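Local coordinates for periplasmic oligopeptide-binding protein (Burkholderia pseudomallei, PDB 3ZS6) that probably binds oligopeptides in the periplasm and hands them to an ABC transporter for uptake, at residues T261-L266 / Y467-L472; L286-L291 / P302-M307; R224-G229 / L480-V485. One frame throughout, in Å; residues are numbered along the deposited sequence.

Interaction 1 (T261-L266 / Y467-L472); sequences TYYYYL and YPMVPL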
loop_
_atom_site.group_PDB
_atom_site.type_symbol
_atom_site.label_atom_id
_atom_site.label_comp_id
_atom_site.label_asym_id
_atom_site.label_seq_id
_atom_site.Cartn_x
_atom_site.Cartn_y
_atom_site.Cartn_z
ATOM N N THR A 261 -2.146 -0.866 -8.161
ATOM C CA THR A 261 -1.543 -1.381 -9.390
ATOM C C THR A 261 -0.700 -2.625 -9.120
ATOM O O THR A 261 0.130 -2.642 -8.208
ATOM C CB THR A 261 -0.651 -0.299 -10.055
ATOM O OG1 THR A 261 -1.427 0.882 -10.293
ATOM C CG2 THR A 261 -0.062 -0.794 -11.386
ATOM N N TYR A 262 -0.921 -3.658 -9.926
ATOM C CA TYR A 262 -0.181 -4.907 -9.851
ATOM C C TYR A 262 0.937 -4.811 -10.890
ATOM O O TYR A 262 0.690 -4.488 -12.058
ATOM C CB TYR A 262 -1.128 -6.068 -10.181
ATOM C CG TYR A 262 -0.614 -7.483 -9.961
ATOM C CD1 TYR A 262 0.408 -8.011 -10.743
ATOM C CD2 TYR A 262 -1.200 -8.310 -9.010
ATOM C CE1 TYR A 262 0.856 -9.317 -10.557
ATOM C CE2 TYR A 262 -0.764 -9.617 -8.823
ATOM C CZ TYR A 262 0.262 -10.116 -9.600
ATOM O OH TYR A 262 0.699 -11.418 -9.416
ATOM N N TYR A 263 2.167 -5.062 -10.464
ATOM C CA TYR A 263 3.303 -4.878 -11.358
ATOM C C TYR A 263 4.507 -5.723 -10.966
ATOM O O TYR A 263 4.620 -6.196 -9.822
ATOM C CB TYR A 263 3.703 -3.401 -11.426
ATOM C CG TYR A 263 4.378 -2.865 -10.174
ATOM C CD1 TYR A 263 5.760 -2.919 -10.030
ATOM C CD2 TYR A 263 3.627 -2.293 -9.139
ATOM C CE1 TYR A 263 6.386 -2.417 -8.886
ATOM C CE2 TYR A 263 4.245 -1.780 -7.989
ATOM C CZ TYR A 263 5.624 -1.848 -7.874
ATOM O OH TYR A 263 6.249 -1.353 -6.754
ATOM N N TYR A 264 5.407 -5.915 -11.927
ATOM C CA TYR A 264 6.632 -6.643 -11.658
ATOM C C TYR A 264 7.791 -5.684 -11.412
ATOM O O TYR A 264 8.114 -4.817 -12.231
ATOM C CB TYR A 264 6.966 -7.621 -12.789
ATOM C CG TYR A 264 6.231 -8.946 -12.710
ATOM C CD1 TYR A 264 5.538 -9.319 -11.569
ATOM C CD2 TYR A 264 6.240 -9.825 -13.779
ATOM C CE1 TYR A 264 4.868 -10.542 -11.503
ATOM C CE2 TYR A 264 5.584 -11.044 -13.721
ATOM C CZ TYR A 264 4.894 -11.402 -12.582
ATOM O OH TYR A 264 4.240 -12.626 -12.537
ATOM N N TYR A 265 8.389 -5.848 -10.248
ATOM C CA TYR A 265 9.606 -5.165 -9.874
ATOM C C TYR A 265 10.709 -5.661 -10.789
ATOM O O TYR A 265 10.737 -6.841 -11.149
ATOM C CB TYR A 265 9.879 -5.545 -8.424
ATOM C CG TYR A 265 11.267 -5.414 -7.850
ATOM C CD1 TYR A 265 12.303 -6.249 -8.260
ATOM C CD2 TYR A 265 11.510 -4.529 -6.807
ATOM C CE1 TYR A 265 13.559 -6.161 -7.684
ATOM C CE2 TYR A 265 12.753 -4.431 -6.230
ATOM C CZ TYR A 265 13.775 -5.247 -6.667
ATOM O OH TYR A 265 15.005 -5.145 -6.074
ATOM N N LEU A 266 11.576 -4.742 -11.203
ATOM C CA LEU A 266 12.797 -5.088 -11.934
ATOM C C LEU A 266 13.984 -4.454 -11.216
ATOM O O LEU A 266 13.964 -3.259 -10.906
ATOM C CB LEU A 266 12.755 -4.557 -13.372
ATOM C CG LEU A 266 11.661 -5.038 -14.327
ATOM C CD1 LEU A 266 11.817 -4.328 -15.679
ATOM C CD2 LEU A 266 11.685 -6.561 -14.517
ATOM N N TYR A 467 10.464 2.407 -18.494
ATOM C CA TYR A 467 10.076 1.066 -18.020
ATOM C C TYR A 467 10.873 0.594 -16.806
ATOM O O TYR A 467 11.435 -0.498 -16.806
ATOM C CB TYR A 467 10.146 0.053 -19.173
ATOM C CG TYR A 467 9.250 0.479 -20.303
ATOM C CD1 TYR A 467 7.907 0.155 -20.294
ATOM C CD2 TYR A 467 9.730 1.279 -21.339
ATOM C CE1 TYR A 467 7.067 0.575 -21.298
ATOM C CE2 TYR A 467 8.897 1.700 -22.356
ATOM C CZ TYR A 467 7.564 1.342 -22.326
ATOM O OH TYR A 467 6.709 1.750 -23.322
ATOM N N PRO A 468 10.920 1.428 -15.757
ATOM C CA PRO A 468 11.625 1.071 -14.522
ATOM C C PRO A 468 11.031 -0.165 -13.848
ATOM O O PRO A 468 11.744 -0.847 -13.107
ATOM C CB PRO A 468 11.448 2.316 -13.639
ATOM C CG PRO A 468 10.238 3.027 -14.205
ATOM C CD PRO A 468 10.326 2.776 -15.690
ATOM N N MET A 469 9.751 -0.434 -14.092
ATOM C CA MET A 469 9.111 -1.677 -13.665
ATOM C C MET A 469 8.098 -2.086 -14.733
ATOM O O MET A 469 7.982 -1.419 -15.759
ATOM C CB MET A 469 8.418 -1.517 -12.301
ATOM C CG MET A 469 7.420 -0.356 -12.228
ATOM S SD MET A 469 8.138 1.187 -11.589
ATOM C CE MET A 469 8.203 0.827 -9.821
ATOM N N VAL A 470 7.363 -3.171 -14.501
ATOM C CA VAL A 470 6.419 -3.661 -15.501
ATOM C C VAL A 470 4.996 -3.742 -14.972
ATOM O O VAL A 470 4.594 -4.765 -14.402
ATOM C CB VAL A 470 6.814 -5.062 -16.021
ATOM C CG1 VAL A 470 5.850 -5.518 -17.107
ATOM C CG2 VAL A 470 8.266 -5.064 -16.524
ATOM N N PRO A 471 4.224 -2.663 -15.162
ATOM C CA PRO A 471 2.816 -2.665 -14.764
ATOM C C PRO A 471 2.039 -3.715 -15.539
ATOM O O PRO A 471 2.271 -3.875 -16.740
ATOM C CB PRO A 471 2.343 -1.262 -15.160
ATOM C CG PRO A 471 3.595 -0.426 -15.085
ATOM C CD PRO A 471 4.668 -1.334 -15.624
ATOM N N LEU A 472 1.120 -4.404 -14.864
ATOM C CA LEU A 472 0.340 -5.467 -15.487
ATOM C C LEU A 472 -1.154 -5.145 -15.548
ATOM O O LEU A 472 -1.760 -5.204 -16.615
ATOM C CB LEU A 472 0.554 -6.801 -14.754
ATOM C CG LEU A 472 1.968 -7.381 -14.850
ATOM C CD1 LEU A 472 2.090 -8.674 -14.049
ATOM C CD2 LEU A 472 2.354 -7.601 -16.319
#
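Tyr264 and Val470 face each other as a hydrogen-bonded antiparallel pair. Tyr264 N donates a hydrogen bond to Val470 O (2.8 Å), and Val470 N donates one to Tyr264 O (2.9 Å). A third bond, from Leu472 N to Tyr262 O, carries the ladder past Pro471, which has no N-H to offer and fits the non-hydrogen-bonded place opposite Tyr263.

Both faces of the paired strands are closely packed. On the one that carries Tyr264, Val470 and Leu472, Leu472 CD1 sits over the middle of the Tyr264 ring, 4.0 Å from its centroid and only 4° off the normal, a CH-pi contact. The same methyl meets the Tyr262 ring at its edge, CD1 to CE1 3.8 Å, so a slim branched residue fills the angle between two tyrosines. Leu266 CD1 reaches Val470 CG2 at 3.7 Å. Helix 359-376 packs on both of these rings, and Tyr262 OH is bonded to His361 ND1.

On the face of Tyr263 and Pro471, Tyr263 holds CG between its backbone N and carbonyl carbon (chi1 72°), which brings the ring to Met469. The bent thioether chain crosses it obliquely, with CG 3.8 Å from Tyr263 CD1 and SD 5.4 Å from the ring centroid, a Met-aromatic contact.

The end at Tyr467 and Pro468 is looser: Leu266 CB comes 3.9 Å from Pro468 O, but Pro468 CB points away and the Tyr467 ring leads off to Trp322. No touching residue is exposed, so neither face is a solvent side.

Such pairing of chain-distant antiparallel strands belongs to the central mixed sheet of one lobe of a periplasmic binding protein.

Interaction 2 (L286-L291 / P302-M307); sequences LDREIL and PMYGLM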
loop_
_atom_site.group_PDB
_atom_site.type_symbol
_atom_site.label_atom_id
_atom_site.label_comp_id
_atom_site.label_asym_id
_atom_site.label_seq_id
_atom_site.Cartn_x
_atom_site.Cartn_y
_atom_site.Cartn_z
ATOM N N LEU A 286 4.313 -9.054 -23.057
ATOM C CA LEU A 286 3.251 -9.632 -22.230
ATOM C C LEU A 286 1.852 -9.202 -22.689
ATOM O O LEU A 286 1.568 -8.014 -22.823
ATOM C CB LEU A 286 3.437 -9.257 -20.753
ATOM C CG LEU A 286 4.761 -9.572 -20.059
ATOM C CD1 LEU A 286 4.813 -8.864 -18.702
ATOM C CD2 LEU A 286 4.980 -11.076 -19.899
ATOM N N ASP A 287 0.979 -10.179 -22.911
ATOM C CA ASP A 287 -0.389 -9.913 -23.351
ATOM C C ASP A 287 -1.307 -9.742 -22.135
ATOM O O ASP A 287 -1.793 -10.727 -21.569
ATOM C CB ASP A 287 -0.873 -11.069 -24.228
ATOM C CG ASP A 287 -2.111 -10.720 -25.033
ATOM O OD1 ASP A 287 -2.933 -9.910 -24.553
ATOM O OD2 ASP A 287 -2.259 -11.269 -26.149
ATOM N N ARG A 288 -1.538 -8.490 -21.741
ATOM C CA ARG A 288 -2.304 -8.181 -20.536
ATOM C C ARG A 288 -3.804 -8.392 -20.747
ATOM O O ARG A 288 -4.574 -8.497 -19.787
ATOM C CB ARG A 288 -2.027 -6.744 -20.089
ATOM C CG ARG A 288 -0.555 -6.457 -19.757
ATOM C CD ARG A 288 -0.274 -4.954 -19.825
ATOM N NE ARG A 288 1.113 -4.641 -19.506
ATOM C CZ ARG A 288 2.145 -4.949 -20.290
ATOM N NH1 ARG A 288 1.945 -5.602 -21.438
ATOM N NH2 ARG A 288 3.382 -4.627 -19.916
ATOM N N GLU A 289 -4.212 -8.451 -22.009
ATOM C CA GLU A 289 -5.604 -8.690 -22.342
ATOM C C GLU A 289 -5.956 -10.137 -22.008
ATOM O O GLU A 289 -6.954 -10.401 -21.339
ATOM C CB GLU A 289 -5.865 -8.389 -23.822
ATOM C CG GLU A 289 -7.176 -7.662 -24.071
ATOM C CD GLU A 289 -8.380 -8.440 -23.572
ATOM O OE1 GLU A 289 -8.363 -9.685 -23.662
ATOM O OE2 GLU A 289 -9.343 -7.806 -23.085
ATOM N N ILE A 290 -5.115 -11.062 -22.462
ATOM C CA ILE A 290 -5.268 -12.475 -22.139
ATOM C C ILE A 290 -5.108 -12.719 -20.640
ATOM O O ILE A 290 -5.862 -13.488 -20.039
ATOM C CB ILE A 290 -4.251 -13.334 -22.920
ATOM C CG1 ILE A 290 -4.559 -13.293 -24.423
ATOM C CG2 ILE A 290 -4.271 -14.765 -22.428
ATOM C CD1 ILE A 290 -3.497 -13.953 -25.274
ATOM N N LEU A 291 -4.123 -12.054 -20.042
ATOM C CA LEU A 291 -3.875 -12.164 -18.612
ATOM C C LEU A 291 -5.147 -11.882 -17.821
ATOM O O LEU A 291 -5.543 -12.668 -16.966
ATOM C CB LEU A 291 -2.752 -11.205 -18.184
ATOM C CG LEU A 291 -2.435 -11.150 -16.683
ATOM C CD1 LEU A 291 -2.221 -12.550 -16.106
ATOM C CD2 LEU A 291 -1.219 -10.262 -16.409
ATOM N N PRO A 302 -6.099 -3.989 -17.882
ATOM C CA PRO A 302 -4.694 -3.885 -18.299
ATOM C C PRO A 302 -4.093 -2.520 -17.969
ATOM O O PRO A 302 -4.759 -1.496 -18.125
ATOM C CB PRO A 302 -4.764 -4.111 -19.814
ATOM C CG PRO A 302 -5.953 -5.028 -19.981
ATOM C CD PRO A 302 -6.957 -4.516 -18.959
ATOM N N MET A 303 -2.859 -2.514 -17.471
ATOM C CA MET A 303 -2.161 -1.264 -17.169
ATOM C C MET A 303 -0.744 -1.265 -17.739
ATOM O O MET A 303 -0.099 -2.315 -17.814
ATOM C CB MET A 303 -2.124 -0.992 -15.660
ATOM C CG MET A 303 -3.443 -0.490 -15.086
ATOM S SD MET A 303 -3.361 -0.033 -13.335
ATOM C CE MET A 303 -2.283 1.409 -13.377
ATOM N N TYR A 304 -0.265 -0.081 -18.113
ATOM C CA TYR A 304 1.053 0.082 -18.721
ATOM C C TYR A 304 1.943 1.023 -17.912
ATOM O O TYR A 304 3.153 1.077 -18.120
ATOM C CB TYR A 304 0.901 0.591 -20.162
ATOM C CG TYR A 304 0.021 -0.330 -20.961
ATOM C CD1 TYR A 304 0.547 -1.465 -21.563
ATOM C CD2 TYR A 304 -1.346 -0.103 -21.064
ATOM C CE1 TYR A 304 -0.256 -2.333 -22.275
ATOM C CE2 TYR A 304 -2.161 -0.969 -21.776
ATOM C CZ TYR A 304 -1.607 -2.080 -22.377
ATOM O OH TYR A 304 -2.403 -2.950 -23.070
ATOM N N GLY A 305 1.327 1.768 -17.000
ATOM C CA GLY A 305 2.051 2.634 -16.089
ATOM C C GLY A 305 1.569 2.429 -14.660
ATOM O O GLY A 305 0.860 1.454 -14.370
ATOM N N LEU A 306 1.955 3.338 -13.769
ATOM C CA LEU A 306 1.633 3.223 -12.344
ATOM C C LEU A 306 0.284 3.836 -11.965
ATOM O O LEU A 306 -0.339 3.404 -10.999
ATOM C CB LEU A 306 2.737 3.861 -11.490
ATOM C CG LEU A 306 4.146 3.260 -11.585
ATOM C CD1 LEU A 306 5.141 4.089 -10.760
ATOM C CD2 LEU A 306 4.150 1.799 -11.140
ATOM N N MET A 307 -0.152 4.852 -12.708
ATOM C CA MET A 307 -1.378 5.576 -12.369
ATOM C C MET A 307 -2.629 4.837 -12.840
ATOM O O MET A 307 -2.853 4.695 -14.042
ATOM C CB MET A 307 -1.378 6.990 -12.980
ATOM C CG MET A 307 -0.167 7.849 -12.648
ATOM S SD MET A 307 -0.065 8.303 -10.905
ATOM C CE MET A 307 1.603 8.948 -10.850
#
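Arg288 lays its side chain against both Met303 and Tyr304. With CG beside the backbone N (chi1 -60°) and the chain extended from CG to NE, the arginine leaves the first turn of helix 288-296 and runs along the loop, long enough to carry its charge past Pro302. CB touches Pro302 CB at 3.8 Å on the way, and the proline CG rests near Arg288 O.

Farther out, Arg288 CD lies 3.6 Å from Tyr304 CE1. The chi4 turn of 70° swings the guanidinium out of line with its chain, and Tyr304 CD1 comes over one face of it toward the rim, with the two planes 32° apart. At the guanidinium edge NE gives a weak, strongly bent bond to Met303 O, 3.1 Å long. The Tyr304 ring also meets Trp322.

Asp287 caps the helix, its OD1 accepting from Ile290 N at 3.2 Å.

NE and NH2 of the buried arginine are held by the backbone carbonyls of Pro471 and Ala283, with the weak bond to Met303 O besides; these carbonyl dipoles probably help to stabilise its buried charge, while the aromatic ring adds dispersion on one face.

Interaction 3 (R224-G229 / L480-V485); sequences RMYQAG and LVKSYV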
loop_
_atom_site.group_PDB
_atom_site.type_symbol
_atom_site.label_atom_id
_atom_site.label_comp_id
_atom_site.label_asym_id
_atom_site.label_seq_id
_atom_site.Cartn_x
_atom_site.Cartn_y
_atom_site.Cartn_z
ATOM N N ARG A 224 -12.834 -21.914 1.143
ATOM C CA ARG A 224 -13.351 -23.053 1.885
ATOM C C ARG A 224 -13.752 -22.645 3.295
ATOM O O ARG A 224 -14.816 -23.022 3.784
ATOM C CB ARG A 224 -12.297 -24.155 1.969
ATOM C CG ARG A 224 -11.981 -24.854 0.662
ATOM C CD ARG A 224 -11.042 -26.035 0.921
ATOM N NE ARG A 224 -10.689 -26.764 -0.293
ATOM C CZ ARG A 224 -10.036 -27.924 -0.299
ATOM N NH1 ARG A 224 -9.670 -28.487 0.846
ATOM N NH2 ARG A 224 -9.753 -28.525 -1.448
ATOM N N MET A 225 -12.891 -21.879 3.954
ATOM C CA MET A 225 -13.179 -21.444 5.314
ATOM C C MET A 225 -14.360 -20.478 5.359
ATOM O O MET A 225 -15.137 -20.479 6.309
ATOM C CB MET A 225 -11.937 -20.805 5.943
ATOM C CG MET A 225 -10.870 -21.816 6.349
ATOM S SD MET A 225 -9.319 -21.042 6.861
ATOM C CE MET A 225 -8.728 -20.412 5.309
ATOM N N TYR A 226 -14.484 -19.640 4.336
ATOM C CA TYR A 226 -15.591 -18.704 4.276
ATOM C C TYR A 226 -16.880 -19.508 4.155
ATOM O O TYR A 226 -17.841 -19.286 4.898
ATOM C CB TYR A 226 -15.417 -17.770 3.082
ATOM C CG TYR A 226 -16.527 -16.764 2.886
ATOM C CD1 TYR A 226 -17.675 -17.101 2.187
ATOM C CD2 TYR A 226 -16.413 -15.464 3.379
ATOM C CE1 TYR A 226 -18.702 -16.178 1.993
ATOM C CE2 TYR A 226 -17.427 -14.532 3.191
ATOM C CZ TYR A 226 -18.570 -14.900 2.499
ATOM O OH TYR A 226 -19.572 -13.991 2.292
ATOM N N GLN A 227 -16.873 -20.467 3.233
ATOM C CA GLN A 227 -18.031 -21.322 2.994
ATOM C C GLN A 227 -18.448 -22.073 4.264
ATOM O O GLN A 227 -19.635 -22.258 4.517
ATOM C CB GLN A 227 -17.738 -22.296 1.849
ATOM C CG GLN A 227 -18.919 -23.132 1.391
ATOM C CD GLN A 227 -18.608 -23.941 0.133
ATOM O OE1 GLN A 227 -17.533 -23.807 -0.459
ATOM N NE2 GLN A 227 -19.553 -24.784 -0.279
ATOM N N ALA A 228 -17.472 -22.481 5.072
ATOM C CA ALA A 228 -17.756 -23.212 6.308
ATOM C C ALA A 228 -18.151 -22.279 7.444
ATOM O O ALA A 228 -18.493 -22.725 8.533
ATOM C CB ALA A 228 -16.556 -24.052 6.716
ATOM N N GLY A 229 -18.089 -20.976 7.201
ATOM C CA GLY A 229 -18.436 -20.014 8.233
ATOM C C GLY A 229 -17.329 -19.750 9.243
ATOM O O GLY A 229 -17.589 -19.239 10.330
ATOM N N LEU A 480 -15.326 -11.558 -0.714
ATOM C CA LEU A 480 -16.558 -12.064 -0.110
ATOM C C LEU A 480 -16.704 -11.521 1.303
ATOM O O LEU A 480 -15.781 -11.615 2.112
ATOM C CB LEU A 480 -16.566 -13.598 -0.088
ATOM C CG LEU A 480 -16.712 -14.290 -1.451
ATOM C CD1 LEU A 480 -16.235 -15.743 -1.406
ATOM C CD2 LEU A 480 -18.159 -14.209 -1.952
ATOM N N VAL A 481 -17.866 -10.942 1.586
ATOM C CA VAL A 481 -18.193 -10.446 2.918
ATOM C C VAL A 481 -19.622 -10.901 3.222
ATOM O O VAL A 481 -20.536 -10.669 2.430
ATOM C CB VAL A 481 -18.090 -8.914 3.007
ATOM C CG1 VAL A 481 -18.505 -8.422 4.392
ATOM C CG2 VAL A 481 -16.659 -8.439 2.669
ATOM N N LYS A 482 -19.801 -11.571 4.356
ATOM C CA LYS A 482 -21.086 -12.189 4.696
ATOM C C LYS A 482 -22.239 -11.176 4.689
ATOM O O LYS A 482 -22.044 -9.991 4.981
ATOM C CB LYS A 482 -20.987 -12.887 6.058
ATOM C CG LYS A 482 -19.990 -14.054 6.087
ATOM C CD LYS A 482 -20.561 -15.284 5.381
ATOM C CE LYS A 482 -19.627 -16.489 5.488
ATOM N NZ LYS A 482 -20.276 -17.731 4.964
ATOM N N SER A 483 -23.434 -11.649 4.338
ATOM C CA SER A 483 -24.623 -10.798 4.283
ATOM C C SER A 483 -24.963 -10.169 5.632
ATOM O O SER A 483 -25.604 -9.117 5.684
ATOM C CB SER A 483 -25.832 -11.583 3.758
ATOM O OG SER A 483 -25.595 -12.009 2.427
ATOM N N TYR A 484 -24.556 -10.813 6.723
ATOM C CA TYR A 484 -24.817 -10.247 8.052
ATOM C C TYR A 484 -23.789 -9.192 8.498
ATOM O O TYR A 484 -23.897 -8.647 9.598
ATOM C CB TYR A 484 -24.945 -11.343 9.112
ATOM C CG TYR A 484 -23.798 -12.331 9.136
ATOM C CD1 TYR A 484 -22.570 -11.996 9.710
ATOM C CD2 TYR A 484 -23.945 -13.604 8.592
ATOM C CE1 TYR A 484 -21.515 -12.909 9.733
ATOM C CE2 TYR A 484 -22.909 -14.518 8.614
ATOM C CZ TYR A 484 -21.693 -14.168 9.181
ATOM O OH TYR A 484 -20.665 -15.090 9.199
ATOM N N VAL A 485 -22.790 -8.910 7.661
ATOM C CA VAL A 485 -21.839 -7.839 7.974
ATOM C C VAL A 485 -22.307 -6.506 7.400
ATOM O O VAL A 485 -22.290 -6.306 6.184
ATOM C CB VAL A 485 -20.409 -8.132 7.473
ATOM C CG1 VAL A 485 -19.473 -6.926 7.751
ATOM C CG2 VAL A 485 -19.860 -9.389 8.126
#
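Tyr226 O is gripped by two donors, Gly229 N and Lys482 NZ, each at 2.9 Å. The first bond belongs to a Schellman motif closing helix 219-227, with Gly229 at positive phi, where a side chain would be jammed against the preceding carbonyl O. The ammonium comes to the opposite face of the carbonyl plane, 40° out of it, so both can bond to the one oxygen without meeting each other. A positive charge at a helix C-terminus probably gains further from the helix dipole.

The Tyr226 ring is the filling of a sandwich. With CG anti to the backbone N (chi1 179°), the ring extends from the helix toward 480-485, and the lysine chain slides along it in the reverse direction. Lys482 bends at chi2 and then runs straight, placing CE over the ring centre, 3.5 Å from the centroid. Its NZ is 4.0 Å from that centroid, a cation-pi contact made by the same group that holds the carbonyl. Lysine suits the place because its methylenes can lie on an aromatic face while its tip reaches the oxygen.

Leu480 CB presses on the other face, 3.7 Å from the centroid and offset toward the rim. Helix 242-249 adds Phe249, edge-to-face with the tyrosine, and the carboxylate of Glu252 satisfies the hydroxyl of this buried residue through OE1.

Lys482 opens a type I turn that ends at Val485, closed by Val485 N to Lys482 O. The lysine is flanked again there: its CB lies over one face of the Tyr484 ring, 3.4 Å above the plane.

Overall arrangement
Interactions 1 and 2 form one continuous patch, their centres 9 Å apart. Leu472 O and Met303 N, 3.0 Å apart, probably hydrogen-bond, joining Met303 to the strand that 261-266 flanks; Thr261 OG1 probably also bonds to Leu306 O, at 2.8 Å. Arg288 ties the two contacts together as well, so helix 288-296 is held to the same sheet. Interaction 3 lies about 33 Å from interaction 1 and 31 Å from interaction 2, centre to centre; the nearest atoms are about 17 Å apart for interactions 1 and 3 and about 19 Å for 2 and 3. Strand 470-480 nevertheless joins them: it begins in interaction 1 and ends at Leu480 in interaction 3.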